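PDB 4F0Q: restriction endonuclease from Mycobacterium sp., which probably recognises DNA carrying methylated cytosine and cuts it by hydrolysis, acting as a tetramer with magnesium bound in a PD-(D/E)XK-type nuclease domain. Local coordinates for residues R420-N425 and D431-S436; H298-L303 and V384-G389. One frame throughout, in Å; residues are numbered along the deposited sequence.

How the contacts relate
Both contacts lie in the C-terminal nuclease part of the chain, their centres about 15 Å apart, and helix 297-314 joins them. Contact 2 closes first along the chain and sets this helix, through its residues 298-303, against strand 381-387 of the five-stranded mixed sheet that carries the magnesium site. Contact 1 follows, between the end of helix 411-425 and the start of helix 430-440, which a short turn connects. The two meet where Leu433 CD2 of contact 1 rests 3.7 Å from Leu303 CD1 of contact 2. From sheet to helix 297-314 to the C-terminal helix pair, the hydrophobic packing is thus layered, and the second subunit reaches only the contact 1 end.

Contact 1 of 2, residues R420-N425 and D431-S436; sequences RMVQAN and DALLAS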
loop_
_atom_site.group_PDB
_atom_site.type_symbol
_atom_site.label_atom_id
_atom_site.label_comp_id
_atom_site.label_asym_id
_atom_site.label_seq_id
_atom_site.Cartn_x
_atom_site.Cartn_y
_atom_site.Cartn_z
ATOM N N ARG A 420 19.238 -3.036 17.490
ATOM C CA ARG A 420 19.898 -2.265 16.438
ATOM C C ARG A 420 19.778 -0.761 16.690
ATOM O O ARG A 420 20.767 -0.031 16.615
ATOM C CB ARG A 420 19.314 -2.614 15.067
ATOM C CG ARG A 420 20.115 -2.069 13.894
ATOM C CD ARG A 420 19.373 -2.238 12.573
ATOM N NE ARG A 420 18.852 -3.591 12.399
ATOM C CZ ARG A 420 17.560 -3.903 12.423
ATOM N NH1 ARG A 420 16.651 -2.955 12.605
ATOM N NH2 ARG A 420 17.174 -5.162 12.259
ATOM N N MET A 421 18.562 -0.314 16.991
ATOM C CA MET A 421 18.284 1.093 17.272
ATOM C C MET A 421 19.129 1.609 18.430
ATOM O O MET A 421 19.761 2.663 18.339
ATOM C CB MET A 421 16.803 1.282 17.613
ATOM C CG MET A 421 15.848 1.043 16.456
ATOM S SD MET A 421 14.139 0.830 17.002
ATOM C CE MET A 421 13.865 2.354 17.901
ATOM N N VAL A 422 19.128 0.851 19.519
ATOM C CA VAL A 422 19.849 1.226 20.726
ATOM C C VAL A 422 21.359 1.262 20.495
ATOM O O VAL A 422 22.037 2.198 20.924
ATOM C CB VAL A 422 19.500 0.275 21.890
ATOM C CG1 VAL A 422 20.500 0.405 23.012
ATOM C CG2 VAL A 422 18.094 0.558 22.392
ATOM N N GLN A 423 21.881 0.255 19.804
ATOM C CA GLN A 423 23.310 0.206 19.510
ATOM C C GLN A 423 23.749 1.316 18.555
ATOM O O GLN A 423 24.869 1.818 18.651
ATOM C CB GLN A 423 23.700 -1.162 18.946
ATOM C CG GLN A 423 23.764 -2.267 19.987
ATOM C CD GLN A 423 24.916 -2.088 20.960
ATOM O OE1 GLN A 423 25.937 -1.485 20.626
ATOM N NE2 GLN A 423 24.757 -2.611 22.168
ATOM N N ALA A 424 22.863 1.702 17.643
ATOM C CA ALA A 424 23.212 2.678 16.615
ATOM C C ALA A 424 22.884 4.120 16.999
ATOM O O ALA A 424 23.295 5.054 16.312
ATOM C CB ALA A 424 22.543 2.317 15.293
ATOM N N ASN A 425 22.150 4.307 18.092
ATOM C CA ASN A 425 21.728 5.652 18.480
ATOM C C ASN A 425 22.084 6.076 19.904
ATOM O O ASN A 425 22.346 7.252 20.156
ATOM C CB ASN A 425 20.225 5.831 18.249
ATOM C CG ASN A 425 19.844 5.707 16.791
ATOM O OD1 ASN A 425 20.083 6.616 15.998
ATOM N ND2 ASN A 425 19.245 4.579 16.430
ATOM N N ASP A 431 18.195 1.670 28.298
ATOM C CA ASP A 431 17.497 2.554 29.222
ATOM C C ASP A 431 17.227 3.931 28.629
ATOM O O ASP A 431 16.216 4.551 28.946
ATOM C CB ASP A 431 18.278 2.701 30.527
ATOM C CG ASP A 431 17.578 3.605 31.518
ATOM O OD1 ASP A 431 16.724 3.105 32.280
ATOM O OD2 ASP A 431 17.880 4.817 31.532
ATOM N N ALA A 432 18.128 4.414 27.779
ATOM C CA ALA A 432 17.938 5.713 27.144
ATOM C C ALA A 432 16.681 5.703 26.280
ATOM O O ALA A 432 15.835 6.596 26.377
ATOM C CB ALA A 432 19.159 6.080 26.311
ATOM N N LEU A 433 16.557 4.668 25.453
ATOM C CA LEU A 433 15.390 4.505 24.595
ATOM C C LEU A 433 14.115 4.296 25.407
ATOM O O LEU A 433 13.094 4.940 25.146
ATOM C CB LEU A 433 15.590 3.337 23.627
ATOM C CG LEU A 433 14.408 3.021 22.707
ATOM C CD1 LEU A 433 14.062 4.224 21.845
ATOM C CD2 LEU A 433 14.706 1.807 21.841
ATOM N N LEU A 434 14.172 3.399 26.391
ATOM C CA LEU A 434 12.985 3.104 27.195
ATOM C C LEU A 434 12.478 4.343 27.938
ATOM O O LEU A 434 11.284 4.661 27.900
ATOM C CB LEU A 434 13.254 1.961 28.179
ATOM C CG LEU A 434 13.731 0.624 27.600
ATOM C CD1 LEU A 434 13.574 -0.493 28.621
ATOM C CD2 LEU A 434 13.008 0.280 26.304
ATOM N N ALA A 435 13.394 5.043 28.600
ATOM C CA ALA A 435 13.063 6.265 29.324
ATOM C C ALA A 435 12.581 7.350 28.372
ATOM O O ALA A 435 11.734 8.167 28.732
ATOM C CB ALA A 435 14.261 6.755 30.125
ATOM N N SER A 436 13.127 7.358 27.159
ATOM C CA SER A 436 12.639 8.263 26.125
ATOM C C SER A 436 11.166 7.985 25.836
ATOM O O SER A 436 10.348 8.907 25.786
ATOM C CB SER A 436 13.464 8.121 24.846
ATOM O OG SER A 436 12.935 8.923 23.807
#
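Leu433 extends toward helix 411-425 because its CG stands anti to the backbone N (chi1 178°), while Val422 presents CG2 to meet it. Leu433 CD2 then lies 3.7 Å from Val422 CG2. The same valine methyl also reaches back along the leucine, 3.9 Å from Leu433 CB, and the two side chains meet at a slant. Met421 supplies the third member of the cluster: its chain bends at its last torsion (chi3 57°), which carries CE to 4.1 Å from Leu433 CD2, nearly at right angles to the leucine. One leucine methyl is therefore shared by two residues of successive positions on the facing helix. The contact is small, 132 Å² in all, and purely apolar, with all three side chains buried. It packs the end of helix 411-425 against the start of helix 430-440, two consecutive helices joined by a short turn and set roughly perpendicular; the closest CA atoms, of Val422 and Leu433, are 6.8 Å apart. Asn425 closes helix 411-425, its ND2 donating to Met421 O at 2.8 Å, in the carbonyl plane on a lone pair; this side-chain bond ties the last residue of the helix to the turn before it. The amide's OD1 is taken by the backbone N of Arg253 of the second subunit, whose Leu254 also packs on Met421 and Leu433. Within the chain, helix 297-314 lies against the cluster, with Val307 touching Met421 and Arg306 touching Leu433.

Contact 2 of 2, residues H298-L303 and V384-G389; sequences HAFELL and VYVTTG
Phe300 turns the edge of its ring, not a face, to the backbone of the strand: Val386 O lies near the ring plane, 3.8 Å from Phe300 CE2, and Thr387 CA also stands at the edge. This is helix-on-sheet packing in the PD-(D/E)XK nuclease fold, with helix 297-314 laid against strand 381-387 of the mixed sheet. The ring reaches across because CG is anti to the backbone N (chi1 -179°). Apolar cover comes from Val386, whose CG1 is 4.3 Å from Phe300 CZ, and from Thr388, whose CG2 approaches the ring obliquely, 3.8 Å from Phe300 CE1. The Phe300 side chain also touches Ala356, a residue of the magnesium site, and is about 7 Å from the ion, so the contact borders the metal centre. One turn of the helix carries a His-carboxylate hydrogen bond: His298 ND1 donates to Glu301 OE1 at 2.8 Å in a bent bond (139°), approaching from above the carboxylate plane. Thr387 to Gly389 form an ST turn: Thr387 OG1, also hydrogen-bonded to Lys357 O, accepts from Gly389 N at 3.2 Å, with an N-H...O angle of 162°.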
loop_
_atom_site.group_PDB
_atom_site.type_symbol
_atom_site.label_atom_id
_atom_site.label_comp_id
_atom_site.label_asym_id
_atom_site.label_seq_id
_atom_site.Cartn_x
_atom_site.Cartn_y
_atom_site.Cartn_z
ATOM N N HIS A 298 1.135 2.788 26.658
ATOM C CA HIS A 298 1.291 3.815 25.633
ATOM C C HIS A 298 2.753 4.161 25.350
ATOM O O HIS A 298 3.094 4.605 24.250
ATOM C CB HIS A 298 0.482 5.056 26.005
ATOM C CG HIS A 298 -0.962 4.767 26.275
ATOM N ND1 HIS A 298 -1.913 4.732 25.278
ATOM C CD2 HIS A 298 -1.614 4.479 27.426
ATOM C CE1 HIS A 298 -3.090 4.445 25.804
ATOM N NE2 HIS A 298 -2.935 4.285 27.106
ATOM N N ALA A 299 3.615 3.953 26.340
ATOM C CA ALA A 299 5.050 4.079 26.126
ATOM C C ALA A 299 5.484 2.987 25.157
ATOM O O ALA A 299 6.318 3.208 24.272
ATOM C CB ALA A 299 5.798 3.958 27.441
ATOM N N PHE A 300 4.898 1.806 25.328
ATOM C CA PHE A 300 5.132 0.701 24.412
ATOM C C PHE A 300 4.532 1.013 23.050
ATOM O O PHE A 300 5.015 0.526 22.033
ATOM C CB PHE A 300 4.549 -0.603 24.959
ATOM C CG PHE A 300 4.777 -1.786 24.063
ATOM C CD1 PHE A 300 6.014 -2.408 24.017
ATOM C CD2 PHE A 300 3.757 -2.274 23.263
ATOM C CE1 PHE A 300 6.230 -3.496 23.190
ATOM C CE2 PHE A 300 3.965 -3.361 22.434
ATOM C CZ PHE A 300 5.204 -3.974 22.399
ATOM N N GLU A 301 3.477 1.822 23.032
ATOM C CA GLU A 301 2.905 2.278 21.769
ATOM C C GLU A 301 3.879 3.193 21.021
ATOM O O GLU A 301 4.055 3.068 19.806
ATOM C CB GLU A 301 1.563 2.982 21.996
ATOM C CG GLU A 301 0.462 2.064 22.506
ATOM C CD GLU A 301 -0.835 2.799 22.784
ATOM O OE1 GLU A 301 -0.828 4.047 22.779
ATOM O OE2 GLU A 301 -1.865 2.125 23.006
ATOM N N LEU A 302 4.515 4.104 21.753
ATOM C CA LEU A 302 5.516 4.994 21.164
ATOM C C LEU A 302 6.719 4.203 20.650
ATOM O O LEU A 302 7.185 4.405 19.514
ATOM C CB LEU A 302 5.972 6.038 22.185
ATOM C CG LEU A 302 6.982 7.074 21.687
ATOM C CD1 LEU A 302 6.411 7.858 20.515
ATOM C CD2 LEU A 302 7.395 8.011 22.810
ATOM N N LEU A 303 7.215 3.302 21.496
ATOM C CA LEU A 303 8.312 2.420 21.112
ATOM C C LEU A 303 7.955 1.633 19.858
ATOM O O LEU A 303 8.784 1.460 18.971
ATOM C CB LEU A 303 8.660 1.451 22.243
ATOM C CG LEU A 303 9.717 0.406 21.873
ATOM C CD1 LEU A 303 11.068 1.063 21.634
ATOM C CD2 LEU A 303 9.821 -0.681 22.928
ATOM N N VAL A 384 0.260 -2.321 10.719
ATOM C CA VAL A 384 1.440 -2.899 11.350
ATOM C C VAL A 384 1.139 -3.285 12.800
ATOM O O VAL A 384 0.621 -2.482 13.575
ATOM C CB VAL A 384 2.667 -1.957 11.265
ATOM C CG1 VAL A 384 2.320 -0.559 11.757
ATOM C CG2 VAL A 384 3.846 -2.535 12.038
ATOM N N TYR A 385 1.449 -4.528 13.155
ATOM C CA TYR A 385 1.153 -5.035 14.489
ATOM C C TYR A 385 2.437 -5.409 15.224
ATOM O O TYR A 385 3.123 -6.360 14.853
ATOM C CB TYR A 385 0.211 -6.239 14.404
ATOM C CG TYR A 385 -0.672 -6.438 15.618
ATOM C CD1 TYR A 385 -0.144 -6.420 16.904
ATOM C CD2 TYR A 385 -2.041 -6.637 15.478
ATOM C CE1 TYR A 385 -0.951 -6.602 18.012
ATOM C CE2 TYR A 385 -2.855 -6.819 16.581
ATOM C CZ TYR A 385 -2.305 -6.801 17.843
ATOM O OH TYR A 385 -3.113 -6.980 18.942
ATOM N N VAL A 386 2.752 -4.650 16.268
ATOM C CA VAL A 386 3.947 -4.880 17.069
ATOM C C VAL A 386 3.594 -5.525 18.407
ATOM O O VAL A 386 2.779 -4.999 19.176
ATOM C CB VAL A 386 4.712 -3.568 17.322
ATOM C CG1 VAL A 386 5.973 -3.835 18.131
ATOM C CG2 VAL A 386 5.051 -2.892 16.005
ATOM N N THR A 387 4.209 -6.671 18.678
ATOM C CA THR A 387 3.954 -7.395 19.916
ATOM C C THR A 387 5.220 -8.069 20.434
ATOM O O THR A 387 6.128 -8.387 19.663
ATOM C CB THR A 387 2.834 -8.445 19.736
ATOM O OG1 THR A 387 2.638 -9.161 20.963
ATOM C CG2 THR A 387 3.188 -9.426 18.627
ATOM N N THR A 388 5.278 -8.275 21.745
ATOM C CA THR A 388 6.411 -8.944 22.370
ATOM C C THR A 388 6.299 -10.459 22.223
ATOM O O THR A 388 7.283 -11.183 22.377
ATOM C CB THR A 388 6.522 -8.585 23.863
ATOM O OG1 THR A 388 5.265 -8.823 24.506
ATOM C CG2 THR A 388 6.899 -7.121 24.035
ATOM N N GLY A 389 5.092 -10.930 21.926
ATOM C CA GLY A 389 4.850 -12.349 21.749
ATOM C C GLY A 389 4.837 -12.753 20.288
ATOM O O GLY A 389 5.590 -12.215 19.478
#